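Putative TRAP PERIPLASMIC SOLUTE BINDING PROTEIN (Haemophilus influenzae, PDB 4PBQ) binds L-gulonate and probably delivers it, and perhaps related sugar acids, to a TRAP transporter for uptake into the cell. Local coordinates at residues A[49-54]-A[59-64]; A[241-244]-A[250-253]; A[211-216]-A[277-282]. One frame throughout, in Å; residues are numbered along the deposited sequence.

From the N terminus, contact 1 comes first. It closes a short loop of four residues between helix 38-54 and strand 59-64. Much later, helix 209-214 supplies the first half of contact 3, whose second half waits until the end of helix 248-281. Contact 2 opens and closes between these two halves, so it lies within the long loop of contact 3. It joins helix 240-243 to the start of helix 248-281. That helix therefore serves contact 2 near one end and contact 3 near the other, their centres about 37 Å apart. Contacts 1 and 2 touch directly, through Tyr59 OH and Asp250 OD2. Contact 3 touches neither.

Contact 1: residues A[49-54]-A[59-64]; sequences KTIENE and YEIRLY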
ATOM      1  N   LYS A  49      18.345  -5.032 -11.807  1.00 12.42           N
ATOM      2  CA  LYS A  49      19.182  -5.755 -12.757  1.00 10.69           C
ATOM      3  C   LYS A  49      18.918  -5.360 -14.198  1.00 14.36           C
ATOM      4  O   LYS A  49      19.847  -5.206 -14.979  1.00 13.94           O
ATOM      5  CB  LYS A  49      19.032  -7.267 -12.591  1.00 20.92           C
ATOM      6  CG  LYS A  49      19.898  -7.831 -11.515  1.00 26.66           C
ATOM      7  CD  LYS A  49      19.865  -9.359 -11.494  1.00 22.98           C
ATOM      8  CE  LYS A  49      20.575  -9.873 -10.251  1.00 25.80           C
ATOM      9  NZ  LYS A  49      20.571 -11.349 -10.163  1.00 29.22           N
ATOM     10  N   THR A  50      17.656  -5.251 -14.593  1.00 11.94           N
ATOM     11  CA  THR A  50      17.357  -4.896 -15.977  1.00 11.88           C
ATOM     12  C   THR A  50      17.984  -3.561 -16.338  1.00 13.94           C
ATOM     13  O   THR A  50      18.649  -3.422 -17.365  1.00 14.23           O
ATOM     14  CB  THR A  50      15.835  -4.835 -16.239  1.00 16.28           C
ATOM     15  OG1 THR A  50      15.273  -6.139 -16.054  1.00 19.24           O
ATOM     16  CG2 THR A  50      15.539  -4.336 -17.657  1.00 19.97           C
ATOM     17  N   ILE A  51      17.753  -2.560 -15.502  1.00 12.36           N
ATOM     18  CA  ILE A  51      18.260  -1.232 -15.803  1.00 10.58           C
ATOM     19  C   ILE A  51      19.792  -1.214 -15.830  1.00 14.75           C
ATOM     20  O   ILE A  51      20.403  -0.696 -16.779  1.00 16.53           O
ATOM     21  CB  ILE A  51      17.720  -0.206 -14.802  1.00 10.13           C
ATOM     22  CG1 ILE A  51      16.247   0.080 -15.117  1.00  9.96           C
ATOM     23  CG2 ILE A  51      18.501   1.097 -14.868  1.00 12.60           C
ATOM     24  CD1 ILE A  51      15.486   0.792 -13.971  1.00 11.01           C
ATOM     25  N   GLU A  52      20.421  -1.789 -14.815  1.00 11.21           N
ATOM     26  CA  GLU A  52      21.881  -1.670 -14.711  1.00 11.74           C
ATOM     27  C   GLU A  52      22.547  -2.427 -15.867  1.00 14.48           C
ATOM     28  O   GLU A  52      23.511  -1.948 -16.475  1.00 15.32           O
ATOM     29  CB  GLU A  52      22.346  -2.177 -13.336  1.00 11.58           C
ATOM     30  CG  GLU A  52      21.860  -1.273 -12.195  1.00 12.80           C
ATOM     31  CD  GLU A  52      22.358  -1.675 -10.810  1.00 15.55           C
ATOM     32  OE1 GLU A  52      22.977  -2.751 -10.652  1.00 16.72           O
ATOM     33  OE2 GLU A  52      22.116  -0.896  -9.861  1.00 13.58           O
ATOM     34  N   ASN A  53      22.029  -3.600 -16.200  1.00 14.41           N
ATOM     35  CA  ASN A  53      22.604  -4.354 -17.319  1.00 13.92           C
ATOM     36  C   ASN A  53      22.335  -3.746 -18.692  1.00 14.91           C
ATOM     37  O   ASN A  53      23.233  -3.634 -19.525  1.00 17.82           O
ATOM     38  CB  ASN A  53      22.113  -5.797 -17.309  1.00 14.08           C
ATOM     39  CG  ASN A  53      22.756  -6.627 -16.222  1.00 25.55           C
ATOM     40  OD1 ASN A  53      23.953  -6.513 -15.965  1.00 25.12           O
ATOM     41  ND2 ASN A  53      21.966  -7.489 -15.592  1.00 21.92           N
ATOM     42  N   GLU A  54      21.094  -3.382 -18.953  1.00 13.66           N
ATOM     43  CA  GLU A  54      20.704  -2.965 -20.286  1.00 14.08           C
ATOM     44  C   GLU A  54      21.017  -1.498 -20.605  1.00 19.92           C
ATOM     45  O   GLU A  54      20.828  -1.058 -21.739  1.00 18.23           O
ATOM     46  CB  GLU A  54      19.235  -3.325 -20.516  1.00 13.61           C
ATOM     47  CG  GLU A  54      19.027  -4.829 -20.379  1.00 19.63           C
ATOM     48  CD  GLU A  54      17.624  -5.331 -20.693  1.00 25.48           C
ATOM     49  OE1 GLU A  54      16.880  -4.628 -21.406  1.00 24.71           O
ATOM     50  OE2 GLU A  54      17.288  -6.454 -20.218  1.00 24.72           O
ATOM     51  N   TYR A  59      23.204   3.812 -15.231  1.00 12.20           N
ATOM     52  CA  TYR A  59      22.379   4.085 -14.049  1.00 11.81           C
ATOM     53  C   TYR A  59      22.630   3.010 -13.018  1.00 12.77           C
ATOM     54  O   TYR A  59      22.765   1.840 -13.348  1.00 14.91           O
ATOM     55  CB  TYR A  59      20.868   4.121 -14.385  1.00 12.48           C
ATOM     56  CG  TYR A  59      20.570   5.103 -15.465  1.00 13.70           C
ATOM     57  CD1 TYR A  59      20.689   4.737 -16.788  1.00 14.97           C
ATOM     58  CD2 TYR A  59      20.224   6.412 -15.171  1.00 12.62           C
ATOM     59  CE1 TYR A  59      20.465   5.631 -17.807  1.00 13.52           C
ATOM     60  CE2 TYR A  59      19.995   7.327 -16.195  1.00 13.66           C
ATOM     61  CZ  TYR A  59      20.111   6.921 -17.513  1.00 12.39           C
ATOM     62  OH  TYR A  59      19.887   7.825 -18.536  1.00 16.42           O
ATOM     63  N   GLU A  60      22.651   3.412 -11.758  1.00 11.01           N
ATOM     64  CA  GLU A  60      22.708   2.470 -10.649  1.00 12.45           C
ATOM     65  C   GLU A  60      21.487   2.699  -9.798  1.00 12.95           C
ATOM     66  O   GLU A  60      21.215   3.844  -9.449  1.00 13.03           O
ATOM     67  CB  GLU A  60      23.960   2.716  -9.805  1.00 16.44           C
ATOM     68  CG  GLU A  60      24.026   1.850  -8.575  1.00 25.55           C
ATOM     69  CD  GLU A  60      25.361   1.937  -7.863  1.00 40.13           C
ATOM     70  OE1 GLU A  60      25.481   2.734  -6.909  1.00 41.15           O
ATOM     71  OE2 GLU A  60      26.284   1.197  -8.260  1.00 50.50           O
ATOM     72  N   ILE A  61      20.734   1.634  -9.521  1.00  8.99           N
ATOM     73  CA  ILE A  61      19.522   1.734  -8.715  1.00  8.18           C
ATOM     74  C   ILE A  61      19.858   1.190  -7.328  1.00 11.43           C
ATOM     75  O   ILE A  61      19.938  -0.031  -7.142  1.00 13.76           O
ATOM     76  CB  ILE A  61      18.364   0.926  -9.318  1.00 12.55           C
ATOM     77  CG1 ILE A  61      18.190   1.214 -10.824  1.00 12.43           C
ATOM     78  CG2 ILE A  61      17.078   1.190  -8.523  1.00 12.60           C
ATOM     79  CD1 ILE A  61      17.886   2.669 -11.204  1.00 15.78           C
ATOM     80  N   ARG A  62      20.131   2.091  -6.383  1.00 11.30           N
ATOM     81  CA  ARG A  62      20.565   1.682  -5.033  1.00  8.04           C
ATOM     82  C   ARG A  62      19.315   1.519  -4.138  1.00 10.97           C
ATOM     83  O   ARG A  62      18.592   2.466  -3.937  1.00 10.31           O
ATOM     84  CB  ARG A  62      21.520   2.706  -4.413  1.00 11.62           C
ATOM     85  CG  ARG A  62      22.788   2.912  -5.234  1.00 21.03           C
ATOM     86  CD  ARG A  62      23.857   3.614  -4.416  1.00 27.89           C
ATOM     87  NE  ARG A  62      24.450   2.720  -3.421  1.00 25.64           N
ATOM     88  CZ  ARG A  62      25.109   3.134  -2.341  1.00 34.34           C
ATOM     89  NH1 ARG A  62      25.617   2.250  -1.488  1.00 28.49           N
ATOM     90  NH2 ARG A  62      25.267   4.434  -2.115  1.00 29.75           N
ATOM     91  N   LEU A  63      19.094   0.323  -3.611  1.00  9.70           N
ATOM     92  CA  LEU A  63      17.881   0.022  -2.848  1.00  8.41           C
ATOM     93  C   LEU A  63      18.047   0.332  -1.353  1.00  8.99           C
ATOM     94  O   LEU A  63      19.083   0.029  -0.731  1.00 11.88           O
ATOM     95  CB  LEU A  63      17.473  -1.445  -3.022  1.00  9.49           C
ATOM     96  CG  LEU A  63      17.324  -1.874  -4.485  1.00 14.13           C
ATOM     97  CD1 LEU A  63      16.828  -3.304  -4.555  1.00 13.95           C
ATOM     98  CD2 LEU A  63      16.358  -0.952  -5.270  1.00 10.48           C
ATOM     99  N   TYR A  64      17.009   0.926  -0.784  1.00  7.63           N
ATOM    100  CA  TYR A  64      16.993   1.295   0.624  1.00  7.37           C
ATOM    101  C   TYR A  64      15.660   0.865   1.240  1.00  6.71           C
ATOM    102  O   TYR A  64      14.703   1.631   1.270  1.00  6.29           O
ATOM    103  CB  TYR A  64      17.161   2.801   0.779  1.00  7.91           C
ATOM    104  CG  TYR A  64      18.555   3.310   0.443  1.00  6.67           C
ATOM    105  CD1 TYR A  64      19.574   3.341   1.396  1.00  7.21           C
ATOM    106  CD2 TYR A  64      18.841   3.780  -0.832  1.00  7.81           C
ATOM    107  CE1 TYR A  64      20.846   3.841   1.084  1.00  8.90           C
ATOM    108  CE2 TYR A  64      20.102   4.278  -1.152  1.00  7.44           C
ATOM    109  CZ  TYR A  64      21.093   4.304  -0.198  1.00  9.95           C
ATOM    110  OH  TYR A  64      22.330   4.808  -0.542  1.00 12.39           O
TER
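Ile51 lays its CG2 methyl against two side chains of strand 59-64. CG2 of Ile51 is 3.9 Å from CB of Tyr59 and 4.0 Å from CD1 of Ile61. CG2 stands anti to the backbone N of Ile51, and CD1 of the same side chain adds a second touch on the end of Ile61. The two isoleucines cross at about a right angle. Glu52, one residue on, makes the polar half of the contact. Its carboxylate takes the backbone N-H of Ile61, with OE2 of Glu52 2.9 Å from N of Ile61 and an N-H...O angle of 153°. OE2 uses its anti lone pair, and Lys48 NZ forms a salt bridge to the same oxygen. The glutamate chain is extended (chi2 -176°), which carries the carboxylate across to the strand, and CG of Glu52 passes 3.4 Å from O of Tyr59. Helix and strand are the last two elements of the beta-alpha-beta unit 25-30, 38-54, 59-64, and the axes of segments 49-54 and 59-64 run close to antiparallel, at 157°. Strand 59-64 pairs in parallel with strand 25-30 through the backbone of Glu60, Arg62 and Tyr64. The ring of Tyr59 leads away from helix 38-54, meets Phe254 edge to face and hydrogen-bonds through OH to Asp250. Ile51 also packs on Phe254 and Ala257 of helix 248-281.

Contact 2: residues A[241-244]-A[250-253]; sequences KTWN and DQII
NE2 of Gln251 is held by two acceptors, the backbone O of Trp243 and a water. NE2 of Gln251 lies 3.1 Å from O of Trp243 and 3.0 Å from the water oxygen. The same water gives a hydrogen to OD1 of Asn244 at 2.8 Å, so it bridges the two side chains. The bond to Trp243 O is bent, with an N-H...O angle of 141°. The carbonyl oxygen lies in the plane of the amide, but NE2 sits above the carbonyl plane and not on a lone pair. Together the two acceptors should fix the rotation of the amide.

The amide also stacks on the indole of Trp243, the two planes only 6° apart. NE2 lies over one face toward the rim of the ring system, and CD of Gln251 is 3.3 Å from CE2 of Trp243. The proximity of NE2 to NE1 of Trp243 is part of this stack and is no hydrogen bond, since both are donors. Farther back along the glutamine, CG of Gln251 makes a CH-pi contact over the six-membered ring of Trp243, 3.5 Å from its centroid. Because Gln251 runs straight out from CB, its CB, CG and amide all lie over the same indole face.

Trp243 is the last residue of helix 240-243, which follows strand 231-239. Its side chain also packs on Lys137 and Leu139 of strand 136-151. Gln251 stands in the first turn of the long helix 248-281, so the stack joins the start of that helix to helix 240-243 and the neighbouring sheet.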
ATOM      1  N   LYS A 241      12.111  15.166 -11.492  1.00 14.57           N
ATOM      2  CA  LYS A 241      13.382  15.848 -11.684  1.00 17.86           C
ATOM      3  C   LYS A 241      14.437  14.892 -12.215  1.00 17.42           C
ATOM      4  O   LYS A 241      15.227  15.270 -13.080  1.00 17.60           O
ATOM      5  CB  LYS A 241      13.853  16.496 -10.396  1.00 18.98           C
ATOM      6  CG  LYS A 241      13.006  17.690  -9.954  1.00 23.47           C
ATOM      7  CD  LYS A 241      13.475  18.218  -8.596  1.00 34.36           C
ATOM      8  CE  LYS A 241      13.158  19.705  -8.407  1.00 43.59           C
ATOM      9  NZ  LYS A 241      11.720  20.033  -8.634  1.00 48.53           N
ATOM     10  N   THR A 242      14.439  13.663 -11.691  1.00  9.95           N
ATOM     11  CA  THR A 242      15.301  12.607 -12.211  1.00 12.20           C
ATOM     12  C   THR A 242      14.882  12.157 -13.613  1.00 11.01           C
ATOM     13  O   THR A 242      15.716  12.033 -14.535  1.00 10.61           O
ATOM     14  CB  THR A 242      15.304  11.426 -11.251  1.00 12.62           C
ATOM     15  OG1 THR A 242      15.983  11.813 -10.048  1.00 18.36           O
ATOM     16  CG2 THR A 242      15.971  10.220 -11.859  1.00 11.31           C
ATOM     17  N   TRP A 243      13.591  11.910 -13.782  1.00  9.99           N
ATOM     18  CA  TRP A 243      13.058  11.428 -15.053  1.00 11.71           C
ATOM     19  C   TRP A 243      13.369  12.387 -16.208  1.00 13.63           C
ATOM     20  O   TRP A 243      13.707  11.953 -17.294  1.00 11.05           O
ATOM     21  CB  TRP A 243      11.548  11.249 -14.910  1.00 10.97           C
ATOM     22  CG  TRP A 243      10.845  10.418 -15.947  1.00  7.77           C
ATOM     23  CD1 TRP A 243       9.812  10.835 -16.750  1.00 10.23           C
ATOM     24  CD2 TRP A 243      11.059   9.027 -16.274  1.00  8.44           C
ATOM     25  NE1 TRP A 243       9.387   9.817 -17.550  1.00 11.27           N
ATOM     26  CE2 TRP A 243      10.120   8.691 -17.278  1.00  9.35           C
ATOM     27  CE3 TRP A 243      11.941   8.043 -15.818  1.00  9.00           C
ATOM     28  CZ2 TRP A 243      10.067   7.427 -17.861  1.00  9.26           C
ATOM     29  CZ3 TRP A 243      11.876   6.779 -16.367  1.00  8.56           C
ATOM     30  CH2 TRP A 243      10.941   6.474 -17.375  1.00 11.44           C
ATOM     31  N   ASN A 244      13.299  13.695 -15.960  1.00 12.70           N
ATOM     32  CA  ASN A 244      13.511  14.666 -17.020  1.00 13.14           C
ATOM     33  C   ASN A 244      14.978  14.832 -17.426  1.00 10.65           C
ATOM     34  O   ASN A 244      15.285  15.604 -18.324  1.00 12.88           O
ATOM     35  CB  ASN A 244      12.910  16.019 -16.626  1.00 14.28           C
ATOM     36  CG  ASN A 244      11.395  16.023 -16.661  1.00 13.92           C
ATOM     37  OD1 ASN A 244      10.765  15.170 -17.294  1.00 13.06           O
ATOM     38  ND2 ASN A 244      10.797  16.992 -15.978  1.00 17.86           N
ATOM     39  N   ASP A 250      16.501   5.826 -22.978  1.00 11.45           N
ATOM     40  CA  ASP A 250      16.804   5.183 -21.698  1.00 10.58           C
ATOM     41  C   ASP A 250      15.515   4.967 -20.880  1.00 12.54           C
ATOM     42  O   ASP A 250      15.395   3.980 -20.157  1.00 12.33           O
ATOM     43  CB  ASP A 250      17.807   6.016 -20.888  1.00 14.29           C
ATOM     44  CG  ASP A 250      19.218   5.963 -21.438  1.00 22.72           C
ATOM     45  OD1 ASP A 250      19.514   5.102 -22.295  1.00 21.46           O
ATOM     46  OD2 ASP A 250      20.051   6.784 -20.982  1.00 20.95           O
ATOM     47  N   GLN A 251      14.560   5.897 -20.999  1.00 12.75           N
ATOM     48  CA  GLN A 251      13.279   5.769 -20.315  1.00 11.83           C
ATOM     49  C   GLN A 251      12.545   4.504 -20.741  1.00 12.09           C
ATOM     50  O   GLN A 251      11.874   3.876 -19.928  1.00 11.47           O
ATOM     51  CB  GLN A 251      12.392   6.982 -20.575  1.00 11.10           C
ATOM     52  CG  GLN A 251      12.798   8.243 -19.834  1.00 11.63           C
ATOM     53  CD  GLN A 251      11.822   9.374 -20.077  1.00 13.30           C
ATOM     54  OE1 GLN A 251      10.921   9.262 -20.915  1.00 11.24           O
ATOM     55  NE2 GLN A 251      12.016  10.489 -19.375  1.00 11.96           N
ATOM     56  N   ILE A 252      12.661   4.138 -22.013  1.00 11.99           N
ATOM     57  CA  ILE A 252      12.060   2.907 -22.519  1.00 11.45           C
ATOM     58  C   ILE A 252      12.614   1.683 -21.777  1.00 12.11           C
ATOM     59  O   ILE A 252      11.871   0.737 -21.476  1.00 12.68           O
ATOM     60  CB  ILE A 252      12.302   2.787 -24.029  1.00 15.80           C
ATOM     61  CG1 ILE A 252      11.369   3.746 -24.763  1.00 18.52           C
ATOM     62  CG2 ILE A 252      12.095   1.335 -24.541  1.00 16.51           C
ATOM     63  CD1 ILE A 252      11.828   4.062 -26.192  1.00 26.03           C
ATOM     64  N   ILE A 253      13.909   1.720 -21.452  1.00 11.89           N
ATOM     65  CA  ILE A 253      14.513   0.634 -20.683  1.00 10.22           C
ATOM     66  C   ILE A 253      13.984   0.622 -19.239  1.00 12.97           C
ATOM     67  O   ILE A 253      13.698  -0.438 -18.699  1.00 10.96           O
ATOM     68  CB  ILE A 253      16.041   0.720 -20.708  1.00 10.61           C
ATOM     69  CG1 ILE A 253      16.515   0.523 -22.160  1.00 17.32           C
ATOM     70  CG2 ILE A 253      16.643  -0.351 -19.822  1.00 14.69           C
ATOM     71  CD1 ILE A 253      17.991   0.737 -22.363  1.00 30.00           C
TER
HETATM   72  O   HOH W   1      10.931  13.257 -19.328  1.00 12.38           O

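Contact 3: residues A[211-216]-A[277-282]; sequences LIKDSG and KDYLAK
The far end of the long helix 248-281 meets helix 209-214 here, and a cation-pi contact joins them. Lys213 reaches over one face of the Tyr279 ring. CE of Lys213 sits almost exactly above the ring centre, 3.5 Å from the centroid of the Tyr279 ring and 1° off the normal. The charged NZ of Lys213 is 3.8 Å from the Tyr279 centroid and leans 23° off the normal, toward the side of CD2 and CE2. The ring atom nearest to NZ of Lys213 is CD2 of Tyr279, at 3.5 Å. Lys213 puts CG anti to its backbone N (chi1 -174°) and stays extended from there on, crossing the tyrosine side chain at about a right angle. CG and CD of the lysine therefore also brush the ring, near CD1. The tyrosine has other partners: OH hydrogen-bonds to the OH of Tyr218, and the ring stacks with His283.

A smaller apolar touch lies beside this pair. CG2 of Ile212 is 4.5 Å from CD1 of Leu280, a loose approach. Both side chains also pack on Ile224 of strand 223-225, so this edge of the two helices rests on the mixed sheet. The side chain of Ile212 is about 9 Å from the bound L-gulonate, and the contact belongs to the surroundings of the pocket without lining it.

Near the end of helix 209-214, Ser215 turns its hydroxyl back to the backbone. OG of Ser215 donates to O of Leu211 at 2.7 Å. Ser215 N donates to that oxygen too, and the two donors arrive from opposite faces of its carbonyl plane. Gly216 then leaves the helical conformation with a positive phi. Just past helix 248-281, Lys282 NZ forms a salt bridge with Asp278 on the helix, using the syn lone pair of OD2.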
ATOM      1  N   LEU A 211       3.126  -7.619   5.628  1.00  7.74           N
ATOM      2  CA  LEU A 211       3.685  -6.650   6.555  1.00  8.93           C
ATOM      3  C   LEU A 211       3.640  -7.145   8.012  1.00  8.31           C
ATOM      4  O   LEU A 211       4.605  -7.015   8.765  1.00  7.25           O
ATOM      5  CB  LEU A 211       2.943  -5.311   6.402  1.00  7.72           C
ATOM      6  CG  LEU A 211       3.399  -4.063   7.159  1.00 14.55           C
ATOM      7  CD1 LEU A 211       3.149  -4.096   8.671  1.00 10.57           C
ATOM      8  CD2 LEU A 211       4.824  -3.789   6.858  1.00 18.55           C
ATOM      9  N   ILE A 212       2.508  -7.707   8.421  1.00  7.16           N
ATOM     10  CA  ILE A 212       2.358  -8.228   9.770  1.00  7.49           C
ATOM     11  C   ILE A 212       3.420  -9.281  10.103  1.00  7.71           C
ATOM     12  O   ILE A 212       3.956  -9.298  11.208  1.00  9.97           O
ATOM     13  CB  ILE A 212       0.930  -8.751   9.958  1.00  7.19           C
ATOM     14  CG1 ILE A 212      -0.009  -7.552   9.944  1.00  9.63           C
ATOM     15  CG2 ILE A 212       0.788  -9.527  11.267  1.00 10.51           C
ATOM     16  CD1 ILE A 212      -1.489  -7.926   9.910  1.00  9.54           C
ATOM     17  N   LYS A 213       3.787 -10.123   9.136  1.00  7.88           N
ATOM     18  CA  LYS A 213       4.847 -11.091   9.390  1.00  8.11           C
ATOM     19  C   LYS A 213       6.210 -10.408   9.347  1.00  8.20           C
ATOM     20  O   LYS A 213       7.027 -10.592  10.255  1.00  9.26           O
ATOM     21  CB  LYS A 213       4.853 -12.222   8.369  1.00  9.62           C
ATOM     22  CG  LYS A 213       5.877 -13.310   8.726  1.00 13.91           C
ATOM     23  CD  LYS A 213       6.146 -14.291   7.607  1.00 13.95           C
ATOM     24  CE  LYS A 213       7.321 -15.160   7.992  1.00 12.66           C
ATOM     25  NZ  LYS A 213       7.756 -16.135   6.930  1.00 16.53           N
ATOM     26  N   ASP A 214       6.467  -9.687   8.248  1.00 10.94           N
ATOM     27  CA  ASP A 214       7.822  -9.192   7.946  1.00  8.28           C
ATOM     28  C   ASP A 214       8.274  -8.258   9.067  1.00  9.19           C
ATOM     29  O   ASP A 214       9.451  -8.210   9.409  1.00 11.76           O
ATOM     30  CB  ASP A 214       7.817  -8.367   6.665  1.00  8.50           C
ATOM     31  CG  ASP A 214       7.605  -9.192   5.377  1.00 16.04           C
ATOM     32  OD1 ASP A 214       7.637 -10.442   5.386  1.00 14.02           O
ATOM     33  OD2 ASP A 214       7.419  -8.523   4.322  1.00 19.12           O
ATOM     34  N   SER A 215       7.335  -7.473   9.583  1.00  9.74           N
ATOM     35  CA  SER A 215       7.630  -6.479  10.618  1.00  8.83           C
ATOM     36  C   SER A 215       7.847  -7.079  12.004  1.00 12.76           C
ATOM     37  O   SER A 215       8.372  -6.397  12.898  1.00 15.35           O
ATOM     38  CB  SER A 215       6.473  -5.494  10.735  1.00  9.45           C
ATOM     39  OG  SER A 215       5.327  -6.182  11.224  1.00  9.53           O
ATOM     40  N   GLY A 216       7.441  -8.334  12.185  1.00 11.42           N
ATOM     41  CA  GLY A 216       7.437  -8.958  13.497  1.00 11.82           C
ATOM     42  C   GLY A 216       6.240  -8.545  14.359  1.00 11.50           C
ATOM     43  O   GLY A 216       6.155  -8.941  15.520  1.00 12.44           O
ATOM     44  N   LYS A 277       0.184 -16.510   5.232  1.00  9.31           N
ATOM     45  CA  LYS A 277      -1.047 -16.865   5.934  1.00  9.64           C
ATOM     46  C   LYS A 277      -0.899 -18.226   6.658  1.00 15.66           C
ATOM     47  O   LYS A 277      -1.305 -18.374   7.792  1.00 12.34           O
ATOM     48  CB  LYS A 277      -2.214 -16.891   4.955  1.00 13.91           C
ATOM     49  CG  LYS A 277      -2.703 -15.500   4.534  1.00 16.94           C
ATOM     50  CD  LYS A 277      -3.871 -15.582   3.562  1.00 19.84           C
ATOM     51  CE  LYS A 277      -5.163 -15.980   4.269  1.00 24.60           C
ATOM     52  NZ  LYS A 277      -6.349 -15.881   3.361  1.00 30.26           N
ATOM     53  N   ASP A 278      -0.303 -19.203   5.990  1.00 12.04           N
ATOM     54  CA  ASP A 278      -0.049 -20.502   6.590  1.00 15.70           C
ATOM     55  C   ASP A 278       0.928 -20.385   7.769  1.00 12.14           C
ATOM     56  O   ASP A 278       0.712 -20.991   8.819  1.00 13.42           O
ATOM     57  CB  ASP A 278       0.508 -21.456   5.544  1.00 12.96           C
ATOM     58  CG  ASP A 278       0.558 -22.898   6.034  1.00 22.09           C
ATOM     59  OD1 ASP A 278      -0.516 -23.444   6.347  1.00 27.35           O
ATOM     60  OD2 ASP A 278       1.666 -23.459   6.120  1.00 34.51           O
ATOM     61  N   TYR A 279       2.005 -19.625   7.565  1.00 12.61           N
ATOM     62  CA  TYR A 279       2.994 -19.364   8.608  1.00 11.74           C
ATOM     63  C   TYR A 279       2.324 -18.823   9.880  1.00 15.05           C
ATOM     64  O   TYR A 279       2.563 -19.312  10.999  1.00 11.72           O
ATOM     65  CB  TYR A 279       4.035 -18.356   8.099  1.00 10.52           C
ATOM     66  CG  TYR A 279       5.123 -18.020   9.100  1.00 11.47           C
ATOM     67  CD1 TYR A 279       4.904 -17.076  10.099  1.00 12.65           C
ATOM     68  CD2 TYR A 279       6.362 -18.618   9.025  1.00 12.83           C
ATOM     69  CE1 TYR A 279       5.868 -16.774  11.014  1.00 15.13           C
ATOM     70  CE2 TYR A 279       7.347 -18.315   9.943  1.00 16.84           C
ATOM     71  CZ  TYR A 279       7.092 -17.394  10.932  1.00 15.94           C
ATOM     72  OH  TYR A 279       8.055 -17.073  11.862  1.00 23.04           O
ATOM     73  N   LEU A 280       1.501 -17.796   9.709  1.00 12.58           N
ATOM     74  CA  LEU A 280       0.857 -17.151  10.850  1.00 11.99           C
ATOM     75  C   LEU A 280      -0.148 -18.071  11.545  1.00 21.08           C
ATOM     76  O   LEU A 280      -0.319 -18.009  12.760  1.00 30.02           O
ATOM     77  CB  LEU A 280       0.191 -15.850  10.406  1.00 13.46           C
ATOM     78  CG  LEU A 280       1.219 -14.789   9.997  1.00 13.08           C
ATOM     79  CD1 LEU A 280       0.563 -13.576   9.350  1.00 16.26           C
ATOM     80  CD2 LEU A 280       2.036 -14.350  11.213  1.00 19.09           C
ATOM     81  N   ALA A 281      -0.763 -18.965  10.793  1.00 16.31           N
ATOM     82  CA  ALA A 281      -1.607 -19.983  11.415  1.00 14.25           C
ATOM     83  C   ALA A 281      -0.815 -20.901  12.349  1.00 20.29           C
ATOM     84  O   ALA A 281      -1.367 -21.498  13.271  1.00 21.17           O
ATOM     85  CB  ALA A 281      -2.309 -20.806  10.355  1.00 19.50           C
ATOM     86  N   LYS A 282       0.479 -21.020  12.104  1.00 13.67           N
ATOM     87  CA  LYS A 282       1.255 -22.084  12.742  1.00 12.86           C
ATOM     88  C   LYS A 282       2.298 -21.565  13.733  1.00 17.45           C
ATOM     89  O   LYS A 282       3.142 -22.332  14.205  1.00 18.22           O
ATOM     90  CB  LYS A 282       1.922 -22.945  11.648  1.00 13.29           C
ATOM     91  CG  LYS A 282       0.893 -23.765  10.863  1.00 13.79           C
ATOM     92  CD  LYS A 282       1.464 -24.401   9.618  1.00 14.17           C
ATOM     93  CE  LYS A 282       0.441 -25.340   8.964  1.00 18.23           C
ATOM     94  NZ  LYS A 282       0.897 -25.859   7.657  1.00 15.32           N
TER